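Local coordinates for protein neutral ceramidase (Pseudomonas aeruginosa, PDB 2ZWS) that catalyses the zinc-dependent hydrolysis of the N-acyl bond of ceramides to sphingosine and a free fatty acid, and also the reverse synthesis, at residues Gly16-Tyr26 against Thr98-Ser106; Ala34-Ala42 against Asp552-Leu560. All coordinates share one frame; numbering follows the deposited sequence. Where two conformers were deposited one is given.

Contact 1: residues Gly16-Tyr26 against Thr98-Ser106. With FMT (formic acid), chain D.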
loop_
_atom_site.group_PDB
_atom_site.type_symbol
_atom_site.label_atom_id
_atom_site.label_comp_id
_atom_site.label_asym_id
_atom_site.label_seq_id
_atom_site.Cartn_x
_atom_site.Cartn_y
_atom_site.Cartn_z
ATOM N N GLY A 16 6.562 0.134 9.803
ATOM C CA GLY A 16 7.750 -0.635 10.082
ATOM C C GLY A 16 8.897 0.235 10.572
ATOM O O GLY A 16 8.690 1.293 11.140
ATOM N N GLU A 17 10.121 -0.213 10.314
ATOM C CA GLU A 17 11.312 0.393 10.939
ATOM C C GLU A 17 11.562 1.797 10.400
ATOM O O GLU A 17 11.716 1.980 9.182
ATOM C CB GLU A 17 12.512 -0.531 10.679
ATOM C CG GLU A 17 12.390 -1.869 11.449
ATOM C CD GLU A 17 13.243 -2.984 10.877
ATOM O OE1 GLU A 17 12.916 -3.552 9.801
ATOM O OE2 GLU A 17 14.264 -3.283 11.516
ATOM N N ALA A 18 11.581 2.793 11.285
ATOM C CA ALA A 18 11.600 4.219 10.887
ATOM C C ALA A 18 12.974 4.838 10.661
ATOM O O ALA A 18 13.085 5.988 10.230
ATOM C CB ALA A 18 10.820 5.055 11.890
ATOM N N ALA A 19 14.021 4.081 10.949
ATOM C CA ALA A 19 15.340 4.525 10.498
ATOM C C ALA A 19 16.219 3.382 10.054
ATOM O O ALA A 19 16.184 2.298 10.627
ATOM C CB ALA A 19 16.041 5.307 11.596
ATOM N N GLU A 20 16.993 3.646 8.999
ATOM C CA GLU A 20 18.086 2.775 8.528
ATOM C C GLU A 20 17.587 1.458 7.897
ATOM O O GLU A 20 18.236 0.395 8.003
ATOM C CB GLU A 20 19.159 2.559 9.632
ATOM C CG GLU A 20 19.878 3.889 10.014
ATOM C CD GLU A 20 21.095 3.699 10.928
ATOM O OE1 GLU A 20 21.118 2.706 11.684
ATOM O OE2 GLU A 20 22.013 4.568 10.890
ATOM N N VAL A 21 16.442 1.534 7.205
ATOM C CA VAL A 21 16.022 0.445 6.338
ATOM C C VAL A 21 15.719 1.016 4.946
ATOM O O VAL A 21 14.993 2.018 4.821
ATOM C CB VAL A 21 14.766 -0.305 6.886
ATOM C CG1 VAL A 21 14.337 -1.428 5.928
ATOM C CG2 VAL A 21 15.072 -0.925 8.229
ATOM N N GLY A 22 16.247 0.374 3.901
ATOM C CA GLY A 22 15.911 0.760 2.530
ATOM C C GLY A 22 14.403 0.795 2.313
ATOM O O GLY A 22 13.671 -0.112 2.753
ATOM N N MET A 23 13.951 1.831 1.621
ATOM C CA MET A 23 12.531 1.986 1.308
ATOM C C MET A 23 12.099 1.181 0.083
ATOM O O MET A 23 12.928 0.922 -0.832
ATOM C CB MET A 23 12.229 3.489 1.196
ATOM C CG MET A 23 12.360 4.095 2.608
ATOM S SD MET A 23 12.566 5.878 2.708
ATOM C CE MET A 23 10.904 6.441 2.404
ATOM N N MET A 24 10.818 0.798 0.056
ATOM C CA MET A 24 10.296 -0.095 -0.974
ATOM C C MET A 24 9.606 0.675 -2.105
ATOM O O MET A 24 8.644 1.417 -1.865
ATOM C CB MET A 24 9.278 -1.087 -0.375
ATOM C CG MET A 24 8.776 -2.159 -1.372
ATOM S SD MET A 24 10.142 -3.203 -1.899
ATOM C CE MET A 24 9.775 -3.496 -3.645
ATOM N N GLY A 25 10.084 0.472 -3.334
ATOM C CA GLY A 25 9.430 1.045 -4.508
ATOM C C GLY A 25 10.414 1.652 -5.495
ATOM O O GLY A 25 10.278 1.465 -6.710
ATOM N N TYR A 26 11.379 2.405 -4.984
ATOM C CA TYR A 26 12.339 3.106 -5.858
ATOM C C TYR A 26 13.657 2.344 -6.152
ATOM O O TYR A 26 14.501 2.821 -6.920
ATOM C CB TYR A 26 12.621 4.521 -5.330
ATOM C CG TYR A 26 11.419 5.453 -5.411
ATOM C CD1 TYR A 26 10.968 6.146 -4.284
ATOM C CD2 TYR A 26 10.745 5.663 -6.640
ATOM C CE1 TYR A 26 9.857 7.023 -4.352
ATOM C CE2 TYR A 26 9.632 6.539 -6.708
ATOM C CZ TYR A 26 9.199 7.199 -5.566
ATOM O OH TYR A 26 8.102 8.042 -5.652
ATOM N N THR A 98 2.145 2.960 -2.188
ATOM C CA THR A 98 3.062 4.006 -1.712
ATOM C C THR A 98 4.509 3.554 -1.873
ATOM O O THR A 98 4.825 2.380 -1.603
ATOM C CB THR A 98 2.800 4.407 -0.234
ATOM O OG1 THR A 98 3.819 5.307 0.211
ATOM C CG2 THR A 98 2.763 3.197 0.698
ATOM N N HIS A 99 5.389 4.490 -2.236
ATOM C CA HIS A 99 6.804 4.174 -2.391
ATOM C C HIS A 99 7.623 4.711 -1.219
ATOM O O HIS A 99 8.847 4.785 -1.321
ATOM C CB HIS A 99 7.303 4.737 -3.722
ATOM C CG HIS A 99 6.804 3.988 -4.914
ATOM N ND1 HIS A 99 5.472 3.691 -5.109
ATOM C CD2 HIS A 99 7.458 3.490 -5.986
ATOM C CE1 HIS A 99 5.330 3.040 -6.253
ATOM N NE2 HIS A 99 6.525 2.876 -6.783
ATOM N N SER A 100 6.957 5.028 -0.110
ATOM C CA SER A 100 7.625 5.664 1.020
ATOM C C SER A 100 7.517 4.889 2.306
ATOM O O SER A 100 7.488 5.500 3.380
ATOM C CB SER A 100 7.060 7.065 1.244
ATOM O OG SER A 100 7.336 7.877 0.099
ATOM N N GLY A 101 7.467 3.556 2.202
ATOM C CA GLY A 101 7.573 2.710 3.414
ATOM C C GLY A 101 8.860 1.900 3.424
ATOM O O GLY A 101 9.481 1.703 2.382
ATOM N N PRO A 102 9.262 1.422 4.611
ATOM C CA PRO A 102 10.419 0.521 4.734
ATOM C C PRO A 102 10.183 -0.787 3.979
ATOM O O PRO A 102 9.084 -1.344 4.033
ATOM C CB PRO A 102 10.521 0.289 6.255
ATOM C CG PRO A 102 9.151 0.549 6.781
ATOM C CD PRO A 102 8.592 1.659 5.907
ATOM N N GLY A 103 11.211 -1.272 3.292
ATOM C CA GLY A 103 11.119 -2.527 2.531
ATOM C C GLY A 103 11.574 -3.751 3.299
ATOM O O GLY A 103 11.783 -3.701 4.531
ATOM N N GLY A 104 11.723 -4.854 2.571
ATOM C CA GLY A 104 12.245 -6.095 3.150
ATOM C C GLY A 104 11.180 -7.061 3.623
ATOM O O GLY A 104 11.436 -7.912 4.485
ATOM N N PHE A 105 9.970 -6.940 3.089
ATOM C CA PHE A 105 8.891 -7.788 3.542
ATOM C C PHE A 105 8.344 -8.766 2.498
ATOM O O PHE A 105 7.253 -9.348 2.665
ATOM C CB PHE A 105 7.795 -6.970 4.249
ATOM C CG PHE A 105 7.180 -5.881 3.398
ATOM C CD1 PHE A 105 7.795 -4.638 3.277
ATOM C CD2 PHE A 105 5.965 -6.094 2.744
ATOM C CE1 PHE A 105 7.209 -3.618 2.498
ATOM C CE2 PHE A 105 5.360 -5.088 1.979
ATOM C CZ PHE A 105 5.980 -3.862 1.844
ATOM N N SER A 106 9.130 -8.964 1.435
ATOM C CA SER A 106 8.921 -10.066 0.497
ATOM C C SER A 106 9.785 -11.234 0.911
ATOM O O SER A 106 10.760 -11.043 1.643
ATOM C CB SER A 106 9.340 -9.646 -0.926
ATOM O OG SER A 106 9.076 -10.675 -1.878
HETATM C C FMT D . 5.862 -11.506 -3.899
HETATM O O1 FMT D . 4.611 -11.567 -3.804
HETATM O O2 FMT D . 6.646 -11.742 -2.954
HETATM O O HOH W 1 6.870 1.619 0.100
HETATM O O HOH W 2 11.105 3.371 -2.227
#

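Contact 2: residues Ala34-Ala42 against Asp552-Leu560. With MG (magnesium ion), chain C.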
loop_
_atom_site.group_PDB
_atom_site.type_symbol
_atom_site.label_atom_id
_atom_site.label_comp_id
_atom_site.label_asym_id
_atom_site.label_seq_id
_atom_site.Cartn_x
_atom_site.Cartn_y
_atom_site.Cartn_z
ATOM N N ALA A 34 14.365 7.586 7.579
ATOM C CA ALA A 34 14.949 8.520 8.551
ATOM C C ALA A 34 13.910 9.233 9.406
ATOM O O ALA A 34 14.186 10.301 9.946
ATOM C CB ALA A 34 15.845 9.548 7.815
ATOM N N GLY A 35 12.710 8.660 9.491
ATOM C CA GLY A 35 11.656 9.214 10.335
ATOM C C GLY A 35 10.281 8.897 9.809
ATOM O O GLY A 35 10.110 7.991 8.971
ATOM N N ILE A 36 9.287 9.624 10.329
ATOM C CA ILE A 36 7.906 9.398 9.926
ATOM C C ILE A 36 7.266 10.720 9.600
ATOM O O ILE A 36 7.381 11.671 10.371
ATOM C CB ILE A 36 7.104 8.734 11.082
ATOM C CG1 ILE A 36 7.678 7.335 11.370
ATOM C CG2 ILE A 36 5.582 8.732 10.797
ATOM C CD1 ILE A 36 7.115 6.708 12.610
ATOM N N HIS A 37 6.630 10.795 8.428
ATOM C CA HIS A 37 5.698 11.888 8.195
ATOM C C HIS A 37 4.291 11.503 8.675
ATOM O O HIS A 37 3.723 12.160 9.543
ATOM C CB HIS A 37 5.674 12.335 6.744
ATOM C CG HIS A 37 4.747 13.486 6.520
ATOM N ND1 HIS A 37 4.254 13.830 5.278
ATOM C CD2 HIS A 37 4.214 14.379 7.397
ATOM C CE1 HIS A 37 3.460 14.882 5.399
ATOM N NE2 HIS A 37 3.417 15.235 6.675
ATOM N N MET A 38 3.748 10.430 8.100
ATOM C CA MET A 38 2.505 9.852 8.582
ATOM C C MET A 38 2.682 8.337 8.652
ATOM O O MET A 38 3.497 7.762 7.913
ATOM C CB MET A 38 1.297 10.240 7.695
ATOM C CG MET A 38 0.919 11.745 7.699
ATOM S SD MET A 38 -0.810 12.167 7.250
ATOM C CE MET A 38 -0.955 11.350 5.657
ATOM N N ARG A 39 1.934 7.700 9.558
ATOM C CA ARG A 39 2.049 6.257 9.712
ATOM C C ARG A 39 1.345 5.516 8.570
ATOM O O ARG A 39 0.563 6.102 7.806
ATOM C CB ARG A 39 1.496 5.802 11.065
ATOM C CG ARG A 39 2.477 6.142 12.208
ATOM C CD ARG A 39 2.117 5.439 13.562
ATOM N NE ARG A 39 3.218 5.722 14.495
ATOM C CZ ARG A 39 4.124 4.844 14.928
ATOM N NH1 ARG A 39 4.021 3.543 14.668
ATOM N NH2 ARG A 39 5.129 5.280 15.683
ATOM N N GLN A 40 1.643 4.222 8.483
ATOM C CA GLN A 40 1.026 3.304 7.540
ATOM C C GLN A 40 -0.033 2.473 8.255
ATOM O O GLN A 40 0.211 1.976 9.378
ATOM C CB GLN A 40 2.105 2.356 7.004
ATOM C CG GLN A 40 3.238 3.090 6.264
ATOM C CD GLN A 40 4.368 2.150 5.934
ATOM O OE1 GLN A 40 4.422 1.603 4.833
ATOM N NE2 GLN A 40 5.215 1.905 6.875
ATOM N N TRP A 41 -1.183 2.281 7.599
ATOM C CA TRP A 41 -2.326 1.586 8.223
ATOM C C TRP A 41 -2.859 0.491 7.316
ATOM O O TRP A 41 -2.744 0.561 6.051
ATOM C CB TRP A 41 -3.480 2.580 8.508
ATOM C CG TRP A 41 -2.988 3.700 9.397
ATOM C CD1 TRP A 41 -2.445 4.897 9.006
ATOM C CD2 TRP A 41 -2.970 3.695 10.835
ATOM N NE1 TRP A 41 -2.080 5.638 10.117
ATOM C CE2 TRP A 41 -2.385 4.918 11.251
ATOM C CE3 TRP A 41 -3.376 2.774 11.802
ATOM C CZ2 TRP A 41 -2.211 5.238 12.593
ATOM C CZ3 TRP A 41 -3.204 3.091 13.137
ATOM C CH2 TRP A 41 -2.616 4.308 13.525
ATOM N N ALA A 42 -3.382 -0.553 7.964
ATOM C CA ALA A 42 -4.257 -1.516 7.318
ATOM C C ALA A 42 -5.691 -1.117 7.667
ATOM O O ALA A 42 -6.010 -0.885 8.834
ATOM C CB ALA A 42 -3.989 -2.917 7.839
ATOM N N ASP A 552 12.133 -0.135 18.792
ATOM C CA ASP A 552 10.703 -0.324 19.050
ATOM C C ASP A 552 9.937 0.510 18.016
ATOM O O ASP A 552 10.145 1.713 17.916
ATOM C CB ASP A 552 10.347 0.086 20.481
ATOM C CG ASP A 552 8.974 -0.402 20.918
ATOM O OD1 ASP A 552 7.976 -0.202 20.186
ATOM O OD2 ASP A 552 8.890 -1.018 22.010
ATOM N N LEU A 553 9.039 -0.123 17.267
ATOM C CA LEU A 553 8.254 0.588 16.224
ATOM C C LEU A 553 7.207 1.512 16.787
ATOM O O LEU A 553 6.600 2.313 16.058
ATOM C CB LEU A 553 7.541 -0.425 15.343
ATOM C CG LEU A 553 8.432 -1.512 14.775
ATOM C CD1 LEU A 553 7.638 -2.424 13.851
ATOM C CD2 LEU A 553 9.541 -0.913 14.027
ATOM N N ARG A 554 6.960 1.360 18.086
ATOM C CA ARG A 554 5.937 2.132 18.778
ATOM C C ARG A 554 4.554 1.975 18.108
ATOM O O ARG A 554 3.816 2.932 17.898
ATOM C CB ARG A 554 6.371 3.595 18.951
ATOM C CG ARG A 554 7.683 3.678 19.754
ATOM C CD ARG A 554 7.898 5.006 20.443
ATOM N NE ARG A 554 6.945 5.247 21.529
ATOM C CZ ARG A 554 7.042 4.735 22.754
ATOM N NH1 ARG A 554 6.110 5.036 23.652
ATOM N NH2 ARG A 554 8.048 3.919 23.067
ATOM N N THR A 555 4.266 0.722 17.777
ATOM C CA THR A 555 3.052 0.313 17.100
ATOM C C THR A 555 1.840 0.728 17.965
ATOM O O THR A 555 1.800 0.435 19.198
ATOM C CB THR A 555 3.118 -1.200 16.884
ATOM O OG1 THR A 555 4.272 -1.541 16.085
ATOM C CG2 THR A 555 1.827 -1.748 16.255
ATOM N N GLU A 556 0.868 1.405 17.342
ATOM C CA GLU A 556 -0.348 1.920 18.002
ATOM C C GLU A 556 -0.041 3.007 19.025
ATOM O O GLU A 556 -0.924 3.425 19.800
ATOM C CB GLU A 556 -1.185 0.799 18.639
ATOM C CG GLU A 556 -1.631 -0.316 17.644
ATOM C CD GLU A 556 -2.639 0.144 16.579
ATOM O OE1 GLU A 556 -3.342 1.159 16.750
ATOM O OE2 GLU A 556 -2.805 -0.589 15.607
ATOM N N LYS A 557 1.225 3.428 19.041
ATOM C CA LYS A 557 1.664 4.539 19.880
ATOM C C LYS A 557 2.327 5.628 19.034
ATOM O O LYS A 557 1.998 5.767 17.841
ATOM C CB LYS A 557 2.535 4.032 21.034
ATOM C CG LYS A 557 1.784 3.035 21.950
ATOM C CD LYS A 557 2.725 2.414 22.980
ATOM C CE LYS A 557 2.857 3.302 24.212
ATOM N NZ LYS A 557 3.852 2.759 25.186
ATOM N N THR A 558 3.244 6.409 19.611
ATOM C CA THR A 558 3.784 7.545 18.894
ATOM C C THR A 558 5.172 7.938 19.372
ATOM O O THR A 558 5.550 7.720 20.516
ATOM C CB THR A 558 2.817 8.777 19.015
ATOM O OG1 THR A 558 3.286 9.871 18.213
ATOM C CG2 THR A 558 2.616 9.195 20.491
ATOM N N PHE A 559 5.947 8.518 18.476
ATOM C CA PHE A 559 7.233 9.110 18.856
ATOM C C PHE A 559 7.096 10.525 19.374
ATOM O O PHE A 559 8.078 11.104 19.873
ATOM C CB PHE A 559 8.199 9.092 17.661
ATOM C CG PHE A 559 8.700 7.713 17.319
ATOM C CD1 PHE A 559 9.726 7.129 18.075
ATOM C CD2 PHE A 559 8.122 6.968 16.286
ATOM C CE1 PHE A 559 10.193 5.859 17.789
ATOM C CE2 PHE A 559 8.588 5.686 15.987
ATOM C CZ PHE A 559 9.618 5.114 16.759
ATOM N N LEU A 560 5.905 11.104 19.245
ATOM C CA LEU A 560 5.723 12.505 19.590
ATOM C C LEU A 560 4.270 12.811 19.897
ATOM O O LEU A 560 3.347 12.200 19.368
ATOM C CB LEU A 560 6.208 13.424 18.464
ATOM C CG LEU A 560 5.344 13.529 17.196
ATOM C CD1 LEU A 560 4.316 14.682 17.274
ATOM C CD2 LEU A 560 6.212 13.608 15.935
HETATM MG MG MG C . 3.284 13.395 11.307
HETATM O O HOH W 3 5.375 12.456 12.394
#

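Contact 1: residues Gly16-Tyr26 against Thr98-Ser106
Two backbone bonds join the segments: Gly103 N donates to Gly22 O and Met24 N to Gly101 O, both at 2.8 Å. Between them Met23 and Pro102 form a non-hydrogen-bonded antiparallel pair whose side chains diverge. This part is tightly packed. Pro102 CG lies 3.8 Å from Gly16 CA, and Met24 CB is 3.7 Å from Gly103 CA. Val21 CG1 packs against Gly103 O, a buried oxygen with no polar partner. Met23 bends at chi3 (77°), which brings CE to 3.6 Å from Ser100 CA. The strands form a short, weakly bonded two-stranded antiparallel sheet beside the active site: the chain enters 98-106 directly from the zinc ligand His97, whose ring meets that of His99 edge-to-face. Farther along, Ser106, an inferred substrate-binding residue, donates from OG to O2 of a bound formic acid at 2.9 Å; Gln68 N and Tyr445 N also bond to it. His99 CB sits over one face of the Tyr26 ring, 3.8 Å from the centroid, in a CH-pi contact. Beyond Met24 N, where Met24, Gly25 and Tyr26 are partly exposed, no direct backbone hydrogen bond links the segments, and two waters bridge them. One takes the N-H of Gly101 and bonds to Met24 O and Thr98 O. The other takes the N-H of Tyr26 and bonds to His99 O. With CG anti to the backbone N (chi1 -174°), the Met24 side chain leads away toward a bound glycerol.

Contact 2: residues Ala34-Ala42 against Asp552-Leu560
Arg39 reaches the 552-560 loop because CG lies beside its backbone N (chi1 -75°) and the chain then runs extended from CG to NE. Its guanidinium meets Leu553 O edge-on, in plane. NH1 donates to that oxygen at 3.2 Å (N-H...O angle 156°), and NH2 adds a weak bond to it at 3.3 Å. Lys557 O lies 3.4 Å above the guanidinium plane, toward its rim. Leu553 O lies just before a type II turn, Arg554 to Lys557, closed by Lys557 N to Arg554 O. An Asx turn leads into it, in which Asp552 OD1 accepts from Arg554 N. Phe559 packs beside the arginine, with CD2 3.5 Å from Arg39 NH2. Ile36 CD1 touches the same ring atom at 3.8 Å, and Arg554 CD lies over one face of the ring, toward its rim. Farther out, the Trp41 ring edge faces Glu556 OE1, whose carboxylate is salt-bridged to Arg132 and Arg136. A loop of the C-terminal region here packs on the N-terminal region at the magnesium site. His37 O binds the ion at 2.2 Å, a water also binds it, and Asp579, Asp581 and Thr584 complete the site. Asp579 also forms a salt bridge with Arg39 NE and accepts from Phe559 N. Two carboxylates, of Asp579 and of Asp13 at NH1, probably balance the arginine charge. Through Asp579, Arg39 lies in the second shell of the magnesium ion, consistent with holding that ligand in place.

In the fold
From the N terminus the chain passes 16-26, turns into strand 32-36 and continues through 34-42. It reaches 98-106 after the strands 41-49, 55-61 and 91-95. There contact 1 closes a loop with 71 residues between its segments, within the N-terminal catalytic part. Contact 2 closes only at 552-560, with 509 residues between its segments, and ties that part to the C-terminal beta-sandwich region. The two loops cross, since their segments alternate along the chain. The contact centres are 13 Å apart, and Leu553 packs on Gly16. Contact 1 borders the zinc site and contact 2 the magnesium site. Strand 32-36 also pairs with strand 584-591, joining both regions in one sheet.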